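Local coordinates for 462aa long hypothetical selenium-binding protein (Sulfolobus tokodaii, PDB 2ECE) that is of unknown function but belongs to the selenium-binding protein family, may bind selenium, and folds as a beta-propeller, at residues A[210-215]-A[223-228]; A[184-189]-A[227-232]. All blocks are in the same frame, centred on the assembly; numbering follows the deposited sequence.

Contact 1 of 2, residues A[210-215]-A[223-228]; sequences PNTIED and KDRYGN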
loop_
_atom_site.group_PDB
_atom_site.type_symbol
_atom_site.label_atom_id
_atom_site.label_comp_id
_atom_site.label_asym_id
_atom_site.label_seq_id
_atom_site.Cartn_x
_atom_site.Cartn_y
_atom_site.Cartn_z
ATOM N N PRO A 210 6.085 -12.068 -11.079
ATOM C CA PRO A 210 6.241 -13.047 -9.999
ATOM C C PRO A 210 7.536 -13.845 -10.070
ATOM O O PRO A 210 8.262 -13.957 -9.082
ATOM C CB PRO A 210 5.011 -13.933 -10.166
ATOM C CG PRO A 210 3.978 -12.937 -10.595
ATOM C CD PRO A 210 4.728 -12.141 -11.648
ATOM N N ASN A 211 7.827 -14.403 -11.240
ATOM C CA ASN A 211 9.034 -15.199 -11.393
ATOM C C ASN A 211 10.318 -14.419 -11.135
ATOM O O ASN A 211 11.390 -15.009 -11.007
ATOM C CB ASN A 211 9.059 -15.862 -12.778
ATOM C CG ASN A 211 7.976 -16.915 -12.922
ATOM O OD1 ASN A 211 7.493 -17.448 -11.924
ATOM N ND2 ASN A 211 7.593 -17.227 -14.159
ATOM N N THR A 212 10.215 -13.096 -11.042
ATOM C CA THR A 212 11.389 -12.274 -10.763
ATOM C C THR A 212 11.534 -11.976 -9.268
ATOM O O THR A 212 12.631 -12.069 -8.708
ATOM C CB THR A 212 11.329 -10.910 -11.495
ATOM O OG1 THR A 212 11.430 -11.108 -12.913
ATOM C CG2 THR A 212 12.465 -10.004 -11.021
ATOM N N ILE A 213 10.417 -11.638 -8.623
ATOM C CA ILE A 213 10.425 -11.255 -7.213
ATOM C C ILE A 213 10.222 -12.316 -6.130
ATOM O O ILE A 213 10.797 -12.195 -5.052
ATOM C CB ILE A 213 9.387 -10.127 -6.953
ATOM C CG1 ILE A 213 7.961 -10.679 -7.046
ATOM C CG2 ILE A 213 9.565 -9.007 -7.972
ATOM C CD1 ILE A 213 7.374 -11.074 -5.701
ATOM N N GLU A 214 9.436 -13.352 -6.398
ATOM C CA GLU A 214 9.162 -14.347 -5.361
ATOM C C GLU A 214 10.346 -14.981 -4.618
ATOM O O GLU A 214 10.254 -15.198 -3.411
ATOM C CB GLU A 214 8.237 -15.435 -5.909
ATOM C CG GLU A 214 6.892 -14.877 -6.365
ATOM C CD GLU A 214 5.861 -15.948 -6.659
ATOM O OE1 GLU A 214 6.232 -17.006 -7.213
ATOM O OE2 GLU A 214 4.672 -15.724 -6.354
ATOM N N ASP A 215 11.451 -15.267 -5.304
ATOM C CA ASP A 215 12.596 -15.869 -4.621
ATOM C C ASP A 215 13.571 -14.841 -4.054
ATOM O O ASP A 215 14.673 -15.194 -3.632
ATOM C CB ASP A 215 13.351 -16.835 -5.549
ATOM C CG ASP A 215 12.550 -18.081 -5.869
ATOM O OD1 ASP A 215 11.784 -18.526 -4.991
ATOM O OD2 ASP A 215 12.689 -18.624 -6.990
ATOM N N LYS A 223 18.431 -4.091 -13.670
ATOM C CA LYS A 223 18.439 -3.391 -14.949
ATOM C C LYS A 223 17.406 -3.833 -15.983
ATOM O O LYS A 223 16.728 -2.992 -16.572
ATOM C CB LYS A 223 19.839 -3.442 -15.575
ATOM C CG LYS A 223 19.889 -2.943 -17.018
ATOM C CD LYS A 223 21.318 -2.689 -17.486
ATOM C CE LYS A 223 21.698 -1.220 -17.327
ATOM N NZ LYS A 223 20.883 -0.331 -18.213
ATOM N N ASP A 224 17.268 -5.136 -16.205
ATOM C CA ASP A 224 16.331 -5.606 -17.219
ATOM C C ASP A 224 15.003 -6.189 -16.748
ATOM O O ASP A 224 14.102 -6.369 -17.560
ATOM C CB ASP A 224 17.005 -6.647 -18.120
ATOM C CG ASP A 224 18.351 -6.190 -18.631
ATOM O OD1 ASP A 224 18.453 -5.027 -19.077
ATOM O OD2 ASP A 224 19.304 -6.999 -18.589
ATOM N N ARG A 225 14.857 -6.476 -15.459
ATOM C CA ARG A 225 13.610 -7.080 -15.002
ATOM C C ARG A 225 12.685 -6.243 -14.121
ATOM O O ARG A 225 11.577 -6.675 -13.810
ATOM C CB ARG A 225 13.913 -8.412 -14.315
ATOM C CG ARG A 225 14.825 -9.294 -15.151
ATOM C CD ARG A 225 14.891 -10.721 -14.645
ATOM N NE ARG A 225 15.930 -11.469 -15.348
ATOM C CZ ARG A 225 16.041 -12.793 -15.331
ATOM N NH1 ARG A 225 15.172 -13.524 -14.644
ATOM N NH2 ARG A 225 17.024 -13.383 -16.000
ATOM N N TYR A 226 13.125 -5.053 -13.720
ATOM C CA TYR A 226 12.283 -4.196 -12.893
ATOM C C TYR A 226 11.865 -2.968 -13.695
ATOM O O TYR A 226 12.607 -2.500 -14.559
ATOM C CB TYR A 226 13.031 -3.815 -11.612
ATOM C CG TYR A 226 13.088 -4.948 -10.605
ATOM C CD1 TYR A 226 12.136 -5.053 -9.590
ATOM C CD2 TYR A 226 14.063 -5.944 -10.696
ATOM C CE1 TYR A 226 12.146 -6.120 -8.691
ATOM C CE2 TYR A 226 14.084 -7.018 -9.802
ATOM C CZ TYR A 226 13.119 -7.099 -8.803
ATOM O OH TYR A 226 13.123 -8.159 -7.926
ATOM N N GLY A 227 10.675 -2.444 -13.421
ATOM C CA GLY A 227 10.199 -1.305 -14.184
ATOM C C GLY A 227 10.402 0.067 -13.576
ATOM O O GLY A 227 10.802 0.197 -12.420
ATOM N N ASN A 228 10.122 1.096 -14.369
ATOM C CA ASN A 228 10.257 2.470 -13.911
ATOM C C ASN A 228 9.303 3.411 -14.634
ATOM O O ASN A 228 9.579 4.605 -14.760
ATOM C CB ASN A 228 11.703 2.954 -14.088
ATOM C CG ASN A 228 12.161 2.937 -15.534
ATOM O OD1 ASN A 228 13.262 3.397 -15.845
ATOM N ND2 ASN A 228 11.327 2.406 -16.423
HETATM O O HOH W 1 14.868 -10.295 -8.370
HETATM O O HOH W 2 10.258 -8.902 -14.078
HETATM O O HOH W 3 11.825 -13.280 -14.579
#

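Contact 2 of 2, residues A[184-189]-A[227-232]; sequences RGDQYL and GNRIHF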
loop_
_atom_site.group_PDB
_atom_site.type_symbol
_atom_site.label_atom_id
_atom_site.label_comp_id
_atom_site.label_asym_id
_atom_site.label_seq_id
_atom_site.Cartn_x
_atom_site.Cartn_y
_atom_site.Cartn_z
ATOM N N ARG A 184 -3.949 -2.511 -23.787
ATOM C CA ARG A 184 -2.849 -2.176 -22.880
ATOM C C ARG A 184 -1.612 -1.552 -23.519
ATOM O O ARG A 184 -0.639 -1.279 -22.822
ATOM C CB ARG A 184 -2.414 -3.425 -22.105
ATOM C CG ARG A 184 -1.671 -4.474 -22.934
ATOM C CD ARG A 184 -1.829 -5.848 -22.298
ATOM N NE ARG A 184 -1.704 -5.742 -20.857
ATOM C CZ ARG A 184 -2.338 -6.507 -19.978
ATOM N NH1 ARG A 184 -3.164 -7.471 -20.376
ATOM N NH2 ARG A 184 -2.163 -6.277 -18.688
ATOM N N GLY A 185 -1.641 -1.331 -24.829
ATOM C CA GLY A 185 -0.474 -0.758 -25.476
ATOM C C GLY A 185 0.727 -1.628 -25.142
ATOM O O GLY A 185 0.637 -2.851 -25.233
ATOM N N ASP A 186 1.841 -1.025 -24.741
ATOM C CA ASP A 186 3.006 -1.827 -24.407
ATOM C C ASP A 186 3.220 -2.012 -22.908
ATOM O O ASP A 186 4.318 -2.338 -22.462
ATOM C CB ASP A 186 4.270 -1.262 -25.069
ATOM C CG ASP A 186 4.722 0.060 -24.477
ATOM O OD1 ASP A 186 5.819 0.516 -24.872
ATOM O OD2 ASP A 186 4.006 0.644 -23.634
ATOM N N GLN A 187 2.166 -1.811 -22.124
ATOM C CA GLN A 187 2.272 -2.019 -20.681
ATOM C C GLN A 187 2.430 -3.526 -20.478
ATOM O O GLN A 187 1.706 -4.320 -21.084
ATOM C CB GLN A 187 1.011 -1.520 -19.964
ATOM C CG GLN A 187 0.915 -1.957 -18.498
ATOM C CD GLN A 187 0.196 -3.289 -18.331
ATOM O OE1 GLN A 187 0.595 -4.133 -17.524
ATOM N NE2 GLN A 187 -0.875 -3.475 -19.084
ATOM N N TYR A 188 3.372 -3.919 -19.631
ATOM C CA TYR A 188 3.619 -5.336 -19.378
ATOM C C TYR A 188 3.735 -5.601 -17.876
ATOM O O TYR A 188 3.104 -6.520 -17.343
ATOM C CB TYR A 188 4.891 -5.754 -20.123
ATOM C CG TYR A 188 5.288 -7.204 -19.983
ATOM C CD1 TYR A 188 6.158 -7.614 -18.975
ATOM C CD2 TYR A 188 4.814 -8.167 -20.881
ATOM C CE1 TYR A 188 6.554 -8.942 -18.857
ATOM C CE2 TYR A 188 5.202 -9.502 -20.770
ATOM C CZ TYR A 188 6.073 -9.879 -19.758
ATOM O OH TYR A 188 6.463 -11.192 -19.643
ATOM N N LEU A 189 4.532 -4.787 -17.198
ATOM C CA LEU A 189 4.718 -4.905 -15.755
ATOM C C LEU A 189 3.566 -4.222 -15.011
ATOM O O LEU A 189 2.825 -3.426 -15.588
ATOM C CB LEU A 189 6.042 -4.253 -15.353
ATOM C CG LEU A 189 7.283 -5.112 -15.068
ATOM C CD1 LEU A 189 7.240 -6.444 -15.796
ATOM C CD2 LEU A 189 8.515 -4.303 -15.451
ATOM N N GLY A 227 10.675 -2.444 -13.421
ATOM C CA GLY A 227 10.199 -1.305 -14.184
ATOM C C GLY A 227 10.402 0.067 -13.576
ATOM O O GLY A 227 10.802 0.197 -12.420
ATOM N N ASN A 228 10.122 1.096 -14.369
ATOM C CA ASN A 228 10.257 2.470 -13.911
ATOM C C ASN A 228 9.303 3.411 -14.634
ATOM O O ASN A 228 9.579 4.605 -14.760
ATOM C CB ASN A 228 11.703 2.954 -14.088
ATOM C CG ASN A 228 12.161 2.937 -15.534
ATOM O OD1 ASN A 228 13.262 3.397 -15.845
ATOM N ND2 ASN A 228 11.327 2.406 -16.423
ATOM N N ARG A 229 8.169 2.876 -15.088
ATOM C CA ARG A 229 7.183 3.670 -15.809
ATOM C C ARG A 229 5.842 3.773 -15.089
ATOM O O ARG A 229 5.462 2.879 -14.331
ATOM C CB ARG A 229 6.915 3.053 -17.185
ATOM C CG ARG A 229 8.149 2.649 -17.962
ATOM C CD ARG A 229 7.793 1.574 -18.989
ATOM N NE ARG A 229 7.060 2.089 -20.137
ATOM C CZ ARG A 229 6.387 1.328 -20.993
ATOM N NH1 ARG A 229 6.346 0.011 -20.827
ATOM N NH2 ARG A 229 5.764 1.879 -22.024
ATOM N N ILE A 230 5.138 4.875 -15.337
ATOM C CA ILE A 230 3.797 5.084 -14.807
ATOM C C ILE A 230 2.943 5.117 -16.074
ATOM O O ILE A 230 3.314 5.746 -17.071
ATOM C CB ILE A 230 3.643 6.419 -14.027
ATOM C CG1 ILE A 230 2.157 6.690 -13.755
ATOM C CG2 ILE A 230 4.252 7.567 -14.806
ATOM C CD1 ILE A 230 1.897 7.852 -12.788
ATOM N N HIS A 231 1.819 4.415 -16.050
ATOM C CA HIS A 231 0.942 4.354 -17.210
ATOM C C HIS A 231 -0.345 5.119 -16.952
ATOM O O HIS A 231 -0.945 4.993 -15.881
ATOM C CB HIS A 231 0.612 2.893 -17.526
ATOM C CG HIS A 231 1.815 2.052 -17.819
ATOM N ND1 HIS A 231 2.314 1.882 -19.093
ATOM C CD2 HIS A 231 2.621 1.333 -16.999
ATOM C CE1 HIS A 231 3.373 1.091 -19.045
ATOM N NE2 HIS A 231 3.581 0.746 -17.788
ATOM N N PHE A 232 -0.760 5.913 -17.935
ATOM C CA PHE A 232 -1.989 6.692 -17.835
ATOM C C PHE A 232 -3.028 6.053 -18.742
ATOM O O PHE A 232 -2.769 5.824 -19.926
ATOM C CB PHE A 232 -1.726 8.137 -18.256
ATOM C CG PHE A 232 -0.701 8.819 -17.405
ATOM C CD1 PHE A 232 -1.033 9.273 -16.135
ATOM C CD2 PHE A 232 0.620 8.923 -17.835
ATOM C CE1 PHE A 232 -0.063 9.814 -15.295
ATOM C CE2 PHE A 232 1.600 9.463 -17.004
ATOM C CZ PHE A 232 1.256 9.908 -15.730
#

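Contact 1 of 2, residues A[210-215]-A[223-228]
T212 of the short helix 210-213 faces R225 and Y226, where helix 222-225 ends and the chain turns toward strand 229-234. OG1 lies beside the backbone N (chi1 -67°), which leaves CG2 anti to that nitrogen and against the Y226 ring, 3.6 Å from Y226 CE2, and directs OG1 to the R225 side. I213 brings its own branch methyl to the same phenol, I213 CG2 lying 3.7 Å from Y226 OH; the two side chains cross at about a right angle, and both methyls meet the ring obliquely. R225 runs out extended from CG to NE, its CD 3.9 Å from T212 OG1.

No direct hydrogen bond joins the segments; water does the polar work. One molecule donates to T212 O at 2.9 Å and pairs with Y226 OH at 2.8 Å, sitting at the ring edge in its plane. A second links T212 OG1 to R225 O, which it approaches to 2.6 Å. A third, also on T212 OG1, only weakly takes up R225 NH1. Beyond the two segments, Y226 also packs against the W207 ring and M252 of strand 250-258. A leucine in place of Y226 would probably leave the first water without its phenol partner and the two methyls with a gap where the ring end had been. Helix 210-213 and the end of helix 222-225 are thus joined by methyl-to-ring packing, with T212 O and Y226 OH, and T212 OG1 and R225 O, linked in pairs through water.

Contact 2 of 2, residues A[184-189]-A[227-232]
D186, in the loop 184-189, holds the end of R229 by a salt bridge: R229 NH2 donates to D186 OD2 at 2.7 Å, with an N-H...O angle of 162°. The bond lies close to the guanidinium plane but reaches the syn side of the carboxylate tilted from its plane, and the two groups stand 89° apart. R229 NH1 comes within 3.5 Å of D186 O, which lies in the guanidinium plane at its edge. R240 makes a second salt bridge to D186 OD2, so two arginines share this oxygen, which probably keeps the carboxylate ionised.

Strand 229-234, which carries R229 and H231, is the third of four in an antiparallel blade of the seven-bladed propeller, and loop 184-189 leads from the preceding blade into its first strand.

H231 can be followed outward from this strand. From CB, CG lies anti to the carbonyl carbon, which brings the ring face under Q187 CG; this carbon sits over the middle of the imidazole in a CH-pi contact, 3.9 Å from the H231 ring centroid. ND1 is hydrogen-bonded to R240 NH1 and has Q187 CB above it; CD2 lies under Q187 CG. H231 CE1 meets Q187 CB at 3.6 Å and lies over the centre of the R229 guanidinium face. NE2, the far atom, bonds to E206, so both ring nitrogens are engaged and the ring is fixed in rotation. With Q187 CG anti to the backbone N (chi1 168°), that methylene as well as CB lies over the face.

Farther along, L189 CD2 packs 3.5 Å from G227 N.

Overall arrangement
Contacts 1 and 2 meet on one piece of chain: G227 and N228 belong to both, carrying the backbone from the end of helix 222-225 into strand 229-234. Their centres lie 14 Å apart, about 18 and 19 Å from the centre of the chain and on the same side of it. L189 of contact 2 bridges them, its CD2 4.0 Å from Y226 C. Just ahead of helix 210-213, W207 packs on Y226 and pairs with the G227 backbone, while the neighbouring E206 bonds to H231 and to the backbone N of R229 in contact 2. Contact 1 therefore packs the excursion between two blade strands, and contact 2 ties that blade to the incoming loop. Neither contact includes a bound ligand.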